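Local atomic coordinates of lipocalin AI-4 (Rhodnius prolixus, PDB entry 5H9N), a protein that binds the cysteinyl leukotriene C4 in its lipocalin barrel, probably as a salivary scavenger of host leukotrienes in a blood-feeding insect. Residues D30-H35 against V43-Y48; T34-S39 against N151-S156; L107-G112 against P119-L124. The protein carries 1 engineered substitution. One frame throughout, in Å; residues are numbered along the deposited sequence. Where two conformers were deposited one is given.

Contact 1: D30-H35 against V43-Y48; sequences DWYLTH and VRCEKY. With LTX ((5~{S},6~{R},7~{E},9~{E},11~{Z},14~{Z})-6-[(2~{R})-2-[[(4~{S})-4-azanyl-5-oxidanyl-5-oxidanylidene-pentanoyl]amino]-3-( 2-hydroxy-2-oxoethylamino)-3-oxidanylidene-propyl]sulfanyl-5-oxidanyl-icosa-7,9,11,14-tetraenoic acid), chain B.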
loop_
_atom_site.group_PDB
_atom_site.type_symbol
_atom_site.label_atom_id
_atom_site.label_comp_id
_atom_site.label_asym_id
_atom_site.label_seq_id
_atom_site.Cartn_x
_atom_site.Cartn_y
_atom_site.Cartn_z
ATOM N N ASP A 30 -8.422 -10.295 -2.667
ATOM C CA ASP A 30 -8.764 -9.043 -1.993
ATOM C C ASP A 30 -7.838 -8.786 -0.826
ATOM O O ASP A 30 -7.441 -9.722 -0.124
ATOM C CB ASP A 30 -10.197 -9.082 -1.466
ATOM C CG ASP A 30 -11.233 -9.122 -2.563
ATOM O OD1 ASP A 30 -10.925 -8.679 -3.681
ATOM O OD2 ASP A 30 -12.363 -9.584 -2.299
ATOM N N TRP A 31 -7.536 -7.514 -0.605
ATOM C CA TRP A 31 -6.764 -7.085 0.554
ATOM C C TRP A 31 -7.530 -5.958 1.265
ATOM O O TRP A 31 -7.870 -4.967 0.618
ATOM C CB TRP A 31 -5.397 -6.559 0.139
ATOM C CG TRP A 31 -4.362 -7.575 -0.259
ATOM C CD1 TRP A 31 -3.929 -7.855 -1.522
ATOM C CD2 TRP A 31 -3.605 -8.411 0.622
ATOM N NE1 TRP A 31 -2.941 -8.815 -1.484
ATOM C CE2 TRP A 31 -2.725 -9.171 -0.177
ATOM C CE3 TRP A 31 -3.583 -8.581 2.014
ATOM C CZ2 TRP A 31 -1.839 -10.099 0.371
ATOM C CZ3 TRP A 31 -2.707 -9.495 2.551
ATOM C CH2 TRP A 31 -1.835 -10.232 1.738
ATOM N N TYR A 32 -7.751 -6.070 2.576
ATOM C CA TYR A 32 -8.385 -5.008 3.361
ATOM C C TYR A 32 -7.316 -4.159 4.008
ATOM O O TYR A 32 -6.388 -4.685 4.621
ATOM C CB TYR A 32 -9.309 -5.599 4.434
ATOM C CG TYR A 32 -10.464 -6.369 3.860
ATOM C CD1 TYR A 32 -10.314 -7.703 3.503
ATOM C CD2 TYR A 32 -11.698 -5.762 3.648
ATOM C CE1 TYR A 32 -11.362 -8.419 2.952
ATOM C CE2 TYR A 32 -12.758 -6.474 3.104
ATOM C CZ TYR A 32 -12.574 -7.796 2.759
ATOM O OH TYR A 32 -13.605 -8.527 2.211
ATOM N N LEU A 33 -7.452 -2.839 3.896
ATOM C CA LEU A 33 -6.523 -1.927 4.534
ATOM C C LEU A 33 -6.969 -1.733 5.985
ATOM O O LEU A 33 -7.894 -0.961 6.264
ATOM C CB LEU A 33 -6.478 -0.601 3.762
ATOM C CG LEU A 33 -5.594 0.507 4.338
ATOM C CD1 LEU A 33 -4.225 -0.016 4.719
ATOM C CD2 LEU A 33 -5.473 1.673 3.347
ATOM N N THR A 34 -6.363 -2.450 6.918
ATOM C CA THR A 34 -6.881 -2.453 8.285
ATOM C C THR A 34 -6.186 -1.469 9.229
ATOM O O THR A 34 -6.776 -1.060 10.212
ATOM C CB THR A 34 -6.814 -3.869 8.893
ATOM O OG1 THR A 34 -5.461 -4.343 8.897
ATOM C CG2 THR A 34 -7.646 -4.846 8.106
ATOM N N HIS A 35 -4.932 -1.124 8.963
ATOM C CA HIS A 35 -4.153 -0.249 9.833
ATOM C C HIS A 35 -3.213 0.601 9.007
ATOM O O HIS A 35 -2.805 0.180 7.919
ATOM C CB HIS A 35 -3.299 -1.027 10.843
ATOM C CG HIS A 35 -4.072 -1.912 11.765
ATOM N ND1 HIS A 35 -4.696 -3.059 11.338
ATOM C CD2 HIS A 35 -4.279 -1.840 13.101
ATOM C CE1 HIS A 35 -5.283 -3.643 12.367
ATOM N NE2 HIS A 35 -5.050 -2.920 13.446
ATOM N N VAL A 43 -12.464 7.047 10.046
ATOM C CA VAL A 43 -11.810 5.884 9.470
ATOM C C VAL A 43 -12.825 5.085 8.650
ATOM O O VAL A 43 -14.040 5.139 8.875
ATOM C CB VAL A 43 -11.132 4.990 10.544
ATOM C CG1 VAL A 43 -10.013 5.762 11.256
ATOM C CG2 VAL A 43 -12.146 4.432 11.535
ATOM N N ARG A 44 -12.288 4.376 7.663
ATOM C CA ARG A 44 -13.052 3.653 6.652
ATOM C C ARG A 44 -12.458 2.267 6.472
ATOM O O ARG A 44 -11.360 1.982 6.974
ATOM C CB ARG A 44 -13.030 4.408 5.322
ATOM C CG ARG A 44 -13.733 5.767 5.339
ATOM C CD ARG A 44 -13.484 6.540 4.044
ATOM N NE ARG A 44 -12.059 6.836 3.891
ATOM C CZ ARG A 44 -11.247 6.249 3.014
ATOM N NH1 ARG A 44 -11.719 5.355 2.157
ATOM N NH2 ARG A 44 -9.962 6.580 2.979
ATOM N N CYS A 45 -13.178 1.407 5.758
ATOM C CA CYS A 45 -12.662 0.096 5.392
ATOM C C CYS A 45 -12.529 -0.014 3.885
ATOM O O CYS A 45 -13.510 -0.273 3.170
ATOM C CB CYS A 45 -13.560 -1.021 5.922
ATOM S SG CYS A 45 -12.824 -2.631 5.658
ATOM N N GLU A 46 -11.312 0.184 3.407
ATOM C CA GLU A 46 -11.016 0.047 1.987
ATOM C C GLU A 46 -10.661 -1.387 1.642
ATOM O O GLU A 46 -9.731 -1.957 2.216
ATOM C CB GLU A 46 -9.863 0.973 1.589
ATOM C CG GLU A 46 -10.196 2.445 1.695
ATOM C CD GLU A 46 -9.102 3.350 1.146
ATOM O OE1 GLU A 46 -7.939 2.911 1.021
ATOM O OE2 GLU A 46 -9.434 4.512 0.846
ATOM N N LYS A 47 -11.416 -1.955 0.710
ATOM C CA LYS A 47 -11.151 -3.276 0.155
ATOM C C LYS A 47 -10.492 -3.104 -1.200
ATOM O O LYS A 47 -11.108 -2.570 -2.126
ATOM C CB LYS A 47 -12.437 -4.091 0.015
ATOM C CG LYS A 47 -12.193 -5.492 -0.542
ATOM C CD LYS A 47 -13.488 -6.285 -0.691
ATOM C CE LYS A 47 -14.359 -5.721 -1.805
ATOM N NZ LYS A 47 -15.514 -6.611 -2.114
ATOM N N TYR A 48 -9.242 -3.543 -1.312
ATOM C CA TYR A 48 -8.485 -3.477 -2.558
ATOM C C TYR A 48 -8.674 -4.777 -3.324
ATOM O O TYR A 48 -8.272 -5.851 -2.865
ATOM C CB TYR A 48 -7.002 -3.206 -2.273
ATOM C CG TYR A 48 -6.730 -1.789 -1.848
ATOM C CD1 TYR A 48 -7.163 -1.322 -0.614
ATOM C CD2 TYR A 48 -6.056 -0.905 -2.688
ATOM C CE1 TYR A 48 -6.920 -0.001 -0.222
ATOM C CE2 TYR A 48 -5.811 0.400 -2.305
ATOM C CZ TYR A 48 -6.252 0.852 -1.081
ATOM O OH TYR A 48 -6.005 2.150 -0.714
HETATM O O2 LTX B . -0.388 6.908 1.366
HETATM C C1 LTX B . -1.084 7.429 2.269
HETATM O O1 LTX B . -1.899 6.771 2.961
HETATM C C2 LTX B . -0.919 8.906 2.542
HETATM C C3 LTX B . -2.137 9.658 2.016
HETATM C C4 LTX B . -2.504 9.174 0.614
HETATM C C5 LTX B . -3.536 10.095 -0.023
HETATM O O3 LTX B . -4.812 9.934 0.613
HETATM C C6 LTX B . -3.679 9.837 -1.520
HETATM C C7 LTX B . -4.208 8.435 -1.793
HETATM C C8 LTX B . -3.481 7.497 -2.423
HETATM C C9 LTX B . -4.052 6.165 -2.680
HETATM C C10 LTX B . -3.497 5.254 -3.492
HETATM C C11 LTX B . -4.149 3.957 -3.698
HETATM C C12 LTX B . -3.706 2.941 -4.450
HETATM C C13 LTX B . -2.416 2.938 -5.251
HETATM C C14 LTX B . -1.212 2.654 -4.375
HETATM C C15 LTX B . -0.897 1.446 -3.920
HETATM C C16 LTX B . -1.713 0.219 -4.250
HETATM C C17 LTX B . -1.719 -0.737 -3.060
HETATM C C18 LTX B . -2.357 -2.060 -3.465
HETATM C C19 LTX B . -2.665 -2.937 -2.261
HETATM C C20 LTX B . -3.265 -4.260 -2.698
HETATM O O32 LTX B . -9.683 7.661 -2.645
HETATM C C21 LTX B . -8.630 8.308 -2.802
HETATM O O31 LTX B . -7.629 8.183 -2.067
HETATM C CA3 LTX B . -8.571 9.295 -3.938
HETATM N N3 LTX B . -7.258 9.919 -3.995
HETATM C C22 LTX B . -6.997 11.018 -4.696
HETATM O O33 LTX B . -7.867 11.581 -5.339
HETATM C CA2 LTX B . -5.603 11.579 -4.699
HETATM C CB2 LTX B . -4.626 10.745 -3.871
HETATM S SG2 LTX B . -4.764 11.093 -2.150
HETATM N N2 LTX B . -5.614 12.966 -4.282
HETATM C CD1 LTX B . -4.996 13.907 -4.982
HETATM O OE1 LTX B . -4.099 13.668 -5.778
HETATM C CG1 LTX B . -5.484 15.310 -4.707
HETATM C CB1 LTX B . -4.533 16.350 -5.279
HETATM C CA1 LTX B . -4.751 17.687 -4.574
HETATM N N1 LTX B . -4.738 17.480 -3.112
HETATM C C23 LTX B . -6.064 18.289 -4.973
HETATM O O11 LTX B . -6.885 18.576 -4.073
HETATM O O12 LTX B . -6.283 18.489 -6.187
HETATM O O HOH W 1 -9.351 1.082 5.265
#

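Contact 2: T34-S39 against N151-S156; sequences THSRDS and NKLGCS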
loop_
_atom_site.group_PDB
_atom_site.type_symbol
_atom_site.label_atom_id
_atom_site.label_comp_id
_atom_site.label_asym_id
_atom_site.label_seq_id
_atom_site.Cartn_x
_atom_site.Cartn_y
_atom_site.Cartn_z
ATOM N N THR A 34 -6.363 -2.450 6.918
ATOM C CA THR A 34 -6.881 -2.453 8.285
ATOM C C THR A 34 -6.186 -1.469 9.229
ATOM O O THR A 34 -6.776 -1.060 10.212
ATOM C CB THR A 34 -6.814 -3.869 8.893
ATOM O OG1 THR A 34 -5.461 -4.343 8.897
ATOM C CG2 THR A 34 -7.646 -4.846 8.106
ATOM N N HIS A 35 -4.932 -1.124 8.963
ATOM C CA HIS A 35 -4.153 -0.249 9.833
ATOM C C HIS A 35 -3.213 0.601 9.007
ATOM O O HIS A 35 -2.805 0.180 7.919
ATOM C CB HIS A 35 -3.299 -1.027 10.843
ATOM C CG HIS A 35 -4.072 -1.912 11.765
ATOM N ND1 HIS A 35 -4.696 -3.059 11.338
ATOM C CD2 HIS A 35 -4.279 -1.840 13.101
ATOM C CE1 HIS A 35 -5.283 -3.643 12.367
ATOM N NE2 HIS A 35 -5.050 -2.920 13.446
ATOM N N SER A 36 -2.798 1.749 9.521
ATOM C CA SER A 36 -1.780 2.550 8.841
ATOM C C SER A 36 -1.066 3.429 9.868
ATOM O O SER A 36 -1.599 3.697 10.959
ATOM C CB SER A 36 -2.404 3.378 7.715
ATOM O OG SER A 36 -3.397 4.254 8.212
ATOM N N ARG A 37 0.150 3.858 9.547
ATOM C CA ARG A 37 0.926 4.705 10.446
ATOM C C ARG A 37 0.199 6.020 10.682
ATOM O O ARG A 37 0.041 6.446 11.815
ATOM C CB ARG A 37 2.321 4.964 9.869
ATOM C CG ARG A 37 3.192 5.803 10.801
ATOM C CD ARG A 37 4.425 6.348 10.103
ATOM N NE ARG A 37 4.059 7.291 9.048
ATOM C CZ ARG A 37 4.817 7.587 7.998
ATOM N NH1 ARG A 37 6.011 7.019 7.831
ATOM N NH2 ARG A 37 4.374 8.452 7.100
ATOM N N ASP A 38 -0.214 6.659 9.590
ATOM C CA ASP A 38 -0.943 7.923 9.615
ATOM C C ASP A 38 -2.357 7.624 9.168
ATOM O O ASP A 38 -2.555 6.825 8.252
ATOM C CB ASP A 38 -0.315 8.956 8.673
ATOM C CG ASP A 38 1.163 9.181 8.923
ATOM O OD1 ASP A 38 1.645 8.872 10.027
ATOM O OD2 ASP A 38 1.839 9.697 8.004
ATOM N N SER A 39 -3.347 8.260 9.781
ATOM C CA SER A 39 -4.731 8.040 9.391
ATOM C C SER A 39 -5.532 9.328 9.472
ATOM O O SER A 39 -5.128 10.288 10.116
ATOM C CB SER A 39 -5.370 6.965 10.263
ATOM O OG SER A 39 -5.308 7.313 11.626
ATOM N N ASN A 151 -2.258 2.811 13.549
ATOM C CA ASN A 151 -3.634 3.211 13.776
ATOM C C ASN A 151 -4.594 2.237 13.139
ATOM O O ASN A 151 -4.477 1.941 11.950
ATOM C CB ASN A 151 -3.888 4.592 13.199
ATOM C CG ASN A 151 -3.091 5.668 13.891
ATOM O OD1 ASN A 151 -2.286 5.396 14.794
ATOM N ND2 ASN A 151 -3.319 6.909 13.484
ATOM N N LYS A 152 -5.557 1.750 13.908
ATOM C CA LYS A 152 -6.584 0.877 13.360
ATOM C C LYS A 152 -7.608 1.707 12.592
ATOM O O LYS A 152 -8.046 2.760 13.055
ATOM C CB LYS A 152 -7.261 0.072 14.461
ATOM C CG LYS A 152 -8.198 -0.983 13.902
ATOM C CD LYS A 152 -8.841 -1.804 14.999
ATOM C CE LYS A 152 -9.569 -3.002 14.391
ATOM N NZ LYS A 152 -10.217 -3.850 15.429
ATOM N N LEU A 153 -8.005 1.224 11.426
ATOM C CA LEU A 153 -8.939 1.943 10.576
ATOM C C LEU A 153 -10.358 1.406 10.812
ATOM O O LEU A 153 -10.701 1.067 11.952
ATOM C CB LEU A 153 -8.482 1.870 9.115
ATOM C CG LEU A 153 -7.035 2.373 8.953
ATOM C CD1 LEU A 153 -6.564 2.226 7.510
ATOM C CD2 LEU A 153 -6.852 3.797 9.454
ATOM N N GLY A 154 -11.181 1.374 9.769
ATOM C CA GLY A 154 -12.604 1.124 9.965
ATOM C C GLY A 154 -13.080 -0.269 9.602
ATOM O O GLY A 154 -14.288 -0.488 9.491
ATOM N N CYS A 155 -12.166 -1.204 9.373
ATOM C CA CYS A 155 -12.540 -2.602 9.158
ATOM C C CYS A 155 -12.664 -3.349 10.483
ATOM O O CYS A 155 -11.950 -3.031 11.448
ATOM C CB CYS A 155 -11.488 -3.314 8.301
ATOM S SG CYS A 155 -11.072 -2.550 6.725
ATOM N N SER A 156 -13.515 -4.362 10.525
ATOM C CA SER A 156 -13.569 -5.262 11.670
ATOM C C SER A 156 -14.020 -6.645 11.230
ATOM O O SER A 156 -14.470 -6.823 10.097
ATOM C CB SER A 156 -14.502 -4.711 12.751
ATOM O OG SER A 156 -15.850 -4.728 12.311
HETATM O O HOH W 2 -9.495 -1.665 10.403
#

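Contact 3: L107-G112 against P119-L124; sequences LLYRCG and PKDNFL. With LTX ((5~{S},6~{R},7~{E},9~{E},11~{Z},14~{Z})-6-[(2~{R})-2-[[(4~{S})-4-azanyl-5-oxidanyl-5-oxidanylidene-pentanoyl]amino]-3-( 2-hydroxy-2-oxoethylamino)-3-oxidanylidene-propyl]sulfanyl-5-oxidanyl-icosa-7,9,11,14-tetraenoic acid), chain B.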
loop_
_atom_site.group_PDB
_atom_site.type_symbol
_atom_site.label_atom_id
_atom_site.label_comp_id
_atom_site.label_asym_id
_atom_site.label_seq_id
_atom_site.Cartn_x
_atom_site.Cartn_y
_atom_site.Cartn_z
ATOM N N LEU A 107 2.626 -5.743 4.770
ATOM C CA LEU A 107 3.045 -4.410 5.176
ATOM C C LEU A 107 3.589 -3.699 3.959
ATOM O O LEU A 107 4.547 -4.181 3.355
ATOM C CB LEU A 107 4.127 -4.495 6.253
ATOM C CG LEU A 107 4.678 -3.166 6.757
ATOM C CD1 LEU A 107 3.603 -2.375 7.470
ATOM C CD2 LEU A 107 5.917 -3.374 7.631
ATOM N N LEU A 108 2.961 -2.591 3.579
ATOM C CA LEU A 108 3.357 -1.814 2.414
ATOM C C LEU A 108 3.819 -0.430 2.793
ATOM O O LEU A 108 3.394 0.138 3.809
ATOM C CB LEU A 108 2.196 -1.692 1.412
ATOM C CG LEU A 108 2.011 -2.805 0.381
ATOM C CD1 LEU A 108 1.729 -4.139 1.069
ATOM C CD2 LEU A 108 0.892 -2.454 -0.593
ATOM N N TYR A 109 4.660 0.131 1.945
ATOM C CA TYR A 109 5.019 1.542 1.989
ATOM C C TYR A 109 4.380 2.196 0.783
ATOM O O TYR A 109 4.443 1.634 -0.317
ATOM C CB TYR A 109 6.534 1.712 1.962
ATOM C CG TYR A 109 6.986 3.149 1.856
ATOM C CD1 TYR A 109 6.886 4.007 2.947
ATOM C CD2 TYR A 109 7.506 3.657 0.671
ATOM C CE1 TYR A 109 7.296 5.318 2.861
ATOM C CE2 TYR A 109 7.920 4.963 0.575
ATOM C CZ TYR A 109 7.804 5.797 1.664
ATOM O OH TYR A 109 8.238 7.103 1.534
ATOM N N ARG A 110 3.728 3.338 0.976
ATOM C CA ARG A 110 3.111 4.064 -0.117
ATOM C C ARG A 110 3.565 5.514 -0.092
ATOM O O ARG A 110 3.729 6.095 0.978
ATOM C CB ARG A 110 1.582 3.982 -0.028
ATOM C CG ARG A 110 0.846 4.641 -1.198
ATOM C CD ARG A 110 -0.624 4.240 -1.261
ATOM N NE ARG A 110 -1.367 4.731 -0.109
ATOM C CZ ARG A 110 -2.595 4.332 0.210
ATOM N NH1 ARG A 110 -3.211 3.425 -0.543
ATOM N NH2 ARG A 110 -3.186 4.812 1.295
ATOM N N CYS A 111 3.757 6.107 -1.263
ATOM C CA CYS A 111 4.227 7.481 -1.359
ATOM C C CYS A 111 3.773 8.094 -2.677
ATOM O O CYS A 111 3.751 7.416 -3.699
ATOM C CB CYS A 111 5.752 7.519 -1.235
ATOM S SG CYS A 111 6.467 9.148 -1.095
ATOM N N GLY A 112 3.431 9.368 -2.673
ATOM C CA GLY A 112 3.060 10.035 -3.901
ATOM C C GLY A 112 2.740 11.492 -3.673
ATOM O O GLY A 112 2.548 11.942 -2.534
ATOM N N PRO A 119 5.936 14.950 -1.402
ATOM C CA PRO A 119 5.062 13.778 -1.401
ATOM C C PRO A 119 4.590 13.440 0.001
ATOM O O PRO A 119 5.265 13.755 0.979
ATOM C CB PRO A 119 5.954 12.664 -1.962
ATOM C CG PRO A 119 7.345 13.113 -1.688
ATOM C CD PRO A 119 7.331 14.617 -1.744
ATOM N N LYS A 120 3.417 12.826 0.082
ATOM C CA LYS A 120 2.923 12.235 1.314
ATOM C C LYS A 120 3.237 10.760 1.285
ATOM O O LYS A 120 3.149 10.125 0.227
ATOM C CB LYS A 120 1.413 12.415 1.461
ATOM C CG LYS A 120 0.930 13.825 1.670
ATOM C CD LYS A 120 -0.566 13.793 1.928
ATOM C CE LYS A 120 -1.120 15.174 2.171
ATOM N NZ LYS A 120 -2.572 15.113 2.484
ATOM N N ASP A 121 3.583 10.186 2.427
ATOM C CA ASP A 121 3.821 8.749 2.450
ATOM C C ASP A 121 3.153 8.117 3.664
ATOM O O ASP A 121 2.536 8.810 4.489
ATOM C CB ASP A 121 5.326 8.416 2.369
ATOM C CG ASP A 121 6.120 8.838 3.577
ATOM O OD1 ASP A 121 5.543 9.332 4.569
ATOM O OD2 ASP A 121 7.354 8.637 3.536
ATOM N N ASN A 122 3.249 6.802 3.762
ATOM C CA ASN A 122 2.562 6.070 4.808
ATOM C C ASN A 122 3.081 4.653 4.826
ATOM O O ASN A 122 3.607 4.159 3.809
ATOM C CB ASN A 122 1.050 6.081 4.574
ATOM C CG ASN A 122 0.258 6.099 5.867
ATOM O OD1 ASN A 122 0.785 5.842 6.956
ATOM N ND2 ASN A 122 -1.026 6.411 5.752
ATOM N N PHE A 123 2.938 3.997 5.971
ATOM C CA PHE A 123 3.044 2.539 6.028
ATOM C C PHE A 123 1.659 1.984 6.280
ATOM O O PHE A 123 0.913 2.502 7.109
ATOM C CB PHE A 123 4.021 2.077 7.101
ATOM C CG PHE A 123 5.462 2.314 6.745
ATOM C CD1 PHE A 123 6.071 3.526 7.046
ATOM C CD2 PHE A 123 6.219 1.326 6.111
ATOM C CE1 PHE A 123 7.406 3.750 6.733
ATOM C CE2 PHE A 123 7.540 1.546 5.790
ATOM C CZ PHE A 123 8.143 2.760 6.106
ATOM N N LEU A 124 1.327 0.943 5.520
ATOM C CA LEU A 124 -0.010 0.375 5.429
ATOM C C LEU A 124 0.026 -1.086 5.790
ATOM O O LEU A 124 0.887 -1.814 5.303
ATOM C CB LEU A 124 -0.541 0.521 4.004
ATOM C CG LEU A 124 -0.473 1.903 3.351
ATOM C CD1 LEU A 124 -0.960 1.829 1.914
ATOM C CD2 LEU A 124 -1.281 2.912 4.118
HETATM O O2 LTX B . -0.388 6.908 1.366
HETATM C C1 LTX B . -1.084 7.429 2.269
HETATM O O1 LTX B . -1.899 6.771 2.961
HETATM C C2 LTX B . -0.919 8.906 2.542
HETATM C C3 LTX B . -2.137 9.658 2.016
HETATM C C4 LTX B . -2.504 9.174 0.614
HETATM C C5 LTX B . -3.536 10.095 -0.023
HETATM O O3 LTX B . -4.812 9.934 0.613
HETATM C C6 LTX B . -3.679 9.837 -1.520
HETATM C C7 LTX B . -4.208 8.435 -1.793
HETATM C C8 LTX B . -3.481 7.497 -2.423
HETATM C C9 LTX B . -4.052 6.165 -2.680
HETATM C C10 LTX B . -3.497 5.254 -3.492
HETATM C C11 LTX B . -4.149 3.957 -3.698
HETATM C C12 LTX B . -3.706 2.941 -4.450
HETATM C C13 LTX B . -2.416 2.938 -5.251
HETATM C C14 LTX B . -1.212 2.654 -4.375
HETATM C C15 LTX B . -0.897 1.446 -3.920
HETATM C C16 LTX B . -1.713 0.219 -4.250
HETATM C C17 LTX B . -1.719 -0.737 -3.060
HETATM C C18 LTX B . -2.357 -2.060 -3.465
HETATM C C19 LTX B . -2.665 -2.937 -2.261
HETATM C C20 LTX B . -3.265 -4.260 -2.698
HETATM O O32 LTX B . -9.683 7.661 -2.645
HETATM C C21 LTX B . -8.630 8.308 -2.802
HETATM O O31 LTX B . -7.629 8.183 -2.067
HETATM C CA3 LTX B . -8.571 9.295 -3.938
HETATM N N3 LTX B . -7.258 9.919 -3.995
HETATM C C22 LTX B . -6.997 11.018 -4.696
HETATM O O33 LTX B . -7.867 11.581 -5.339
HETATM C CA2 LTX B . -5.603 11.579 -4.699
HETATM C CB2 LTX B . -4.626 10.745 -3.871
HETATM S SG2 LTX B . -4.764 11.093 -2.150
HETATM N N2 LTX B . -5.614 12.966 -4.282
HETATM C CD1 LTX B . -4.996 13.907 -4.982
HETATM O OE1 LTX B . -4.099 13.668 -5.778
HETATM C CG1 LTX B . -5.484 15.310 -4.707
HETATM C CB1 LTX B . -4.533 16.350 -5.279
HETATM C CA1 LTX B . -4.751 17.687 -4.574
HETATM N N1 LTX B . -4.738 17.480 -3.112
HETATM C C23 LTX B . -6.064 18.289 -4.973
HETATM O O11 LTX B . -6.885 18.576 -4.073
HETATM O O12 LTX B . -6.283 18.489 -6.187
#

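Contact 1: D30-H35 against V43-Y48
W31 and Y48 form the hydrogen-bonded pair that ties strand 30-36 to strand 46-51, an antiparallel hairpin in the wall of the lipocalin barrel. Their backbones exchange two bonds, W31 N to Y48 O at 2.9 Å and Y48 N to W31 O at 2.8 Å. A third, from L33 N to E46 O, is nearly straight, with an angle of 173° at the hydrogen. The tightly packed face carries W31, L33, E46 and Y48. The side chains of L33 and Y48 leave the strands together on this face, L33 CB 4.1 Å from Y48 CE1. With CG of L33 anti to the backbone N (chi1 177°), its CD2 comes to 3.6 Å from E46 OE1. The buried carboxylate of E46 is gripped at both oxygens: Y48 OH donates to OE1 at 2.7 Å, on the syn side but well out of the carboxylate plane, while R44 meets OE2 end-on with NH1 and NH2. The leukotriene's fatty chain runs along this face, C12 at the edge of the Y48 ring and the terminal C20 against W31 CD1 and Y48 CB. F26 and F58 stack on W31 and Y48 respectively, and W31 NE1 donates to F26 O. The other face, with Y32 and K47, is partly exposed and looser. K47 runs alongside Y32, its CG over the ring face in a CH-pi contact, 4.2 Å from the centroid, and C45 SG meets the ring edge. D30 OD2 lies 4.3 Å from K47 NZ, beyond salt-bridge range. Past the E46 bond a water spans the backbones, donating to L33 O at 2.7 Å and to R44 O and accepting from E46 N.

Contact 2: T34-S39 against N151-S156
H35 and K152 face each other as an antiparallel non-hydrogen-bonded pair, CA to CA 4.4 Å, between the L153 N to T34 O bond (2.9 Å) on one side and, on the other, the mutually bonded S36-N151 pair. The imidazole of H35 lies askew across the start of the K152 side chain, its CD2 3.6 Å from K152 CA and its NE2 against the aliphatic CG. T34 OG1 meets the ring edge in plane at H35 ND1, 2.9 Å away, a hydrogen bond that holds the ring's rotation; N127 ND2 also binds OG1. A classic beta bulge sets T34 and H35 together opposite L125, and the short strand 151-152 pairs with the last part of strand 30-36 in the lipocalin sheet. L153 projects toward segment 34-39, its CD2 3.6 Å from S39 CB and also against S36 OG. That hydroxyl, held between the backbone N and the carbonyl carbon (chi1 60°), donates to D38 O at 2.7 Å from above the carbonyl plane. R37 grips D38 side-on through NE and NH2, from above the carboxylate plane, while NH2 also bridges to D121. T34 CG2 packs on C155 CB, and a water donates to T34 O while accepting from C155 N.

Contact 3: L107-G112 against P119-L124
R110 and L124 cross with a methyl on the flat of a guanidinium: L124 CD1 sits over the centre of one face, 3.4 Å from R110 CZ, while C9 of the leukotriene lies over the opposite face, nearer the rim. Sandwiched this way, the R110 group turns its edge to the ligand's C1 carboxylate, NE donating to O2 at 2.8 Å and NH2 to O1 at an N-H...O angle of 177°. The bend at chi3 (66°) swings NE and NH2 round to the two oxygens. N122 ND2 adds a second bond to O1, 2.9 Å long, so the carboxylate is pinned by two side chains that share one face of the hairpin; such pairing probably stabilises its negative charge. L108 lies on the same face, its CD2 4.0 Å from C19 of the ligand. On the other face the rings of Y109 and F123 lean across each other, planes 53° apart, with Y109 CD1 over the F123 ring, 3.6 Å from CZ. The Y109 hydroxyl reaches on to D121, donating to the anti lone pair of OD2 at 2.7 Å; the carboxylate meets the phenol ring at its edge, and N11 N also bonds the hydroxyl. In one of its two conformers C111 SG packs on P119 CB; C111 forms a disulfide with C10. Six backbone hydrogen bonds, in the pairs L108-L124, R110-N122 and G112-K120, join this antiparallel hairpin of the barrel. Strand 90-100 flanks 105-112, with M95 and V97 against L108, and strand 30-36 flanks 120-127, where L33 and S36 touch L124.

How the contacts relate
All three contacts belong to one curled antiparallel sheet, in which strand 30-36 is shared by contacts 1 and 2 and neighbours strand 120-127 of contact 3. The centres of contacts 1 and 2 are about 8 Å apart, and the C45-C155 disulfide, SG to SG 2.1 Å, fastens segment 151-156 to segment 43-48. Contacts 1 and 3 line the leukotriene pocket: Y48 OH and R110 NH1, 3.1 Å apart, probably hydrogen-bond, linking the residues round the fatty chain to those holding its C1 carboxylate. Between contacts 2 and 3, a salt bridge joins R37 NH2 to D121 OD1 at 2.9 Å.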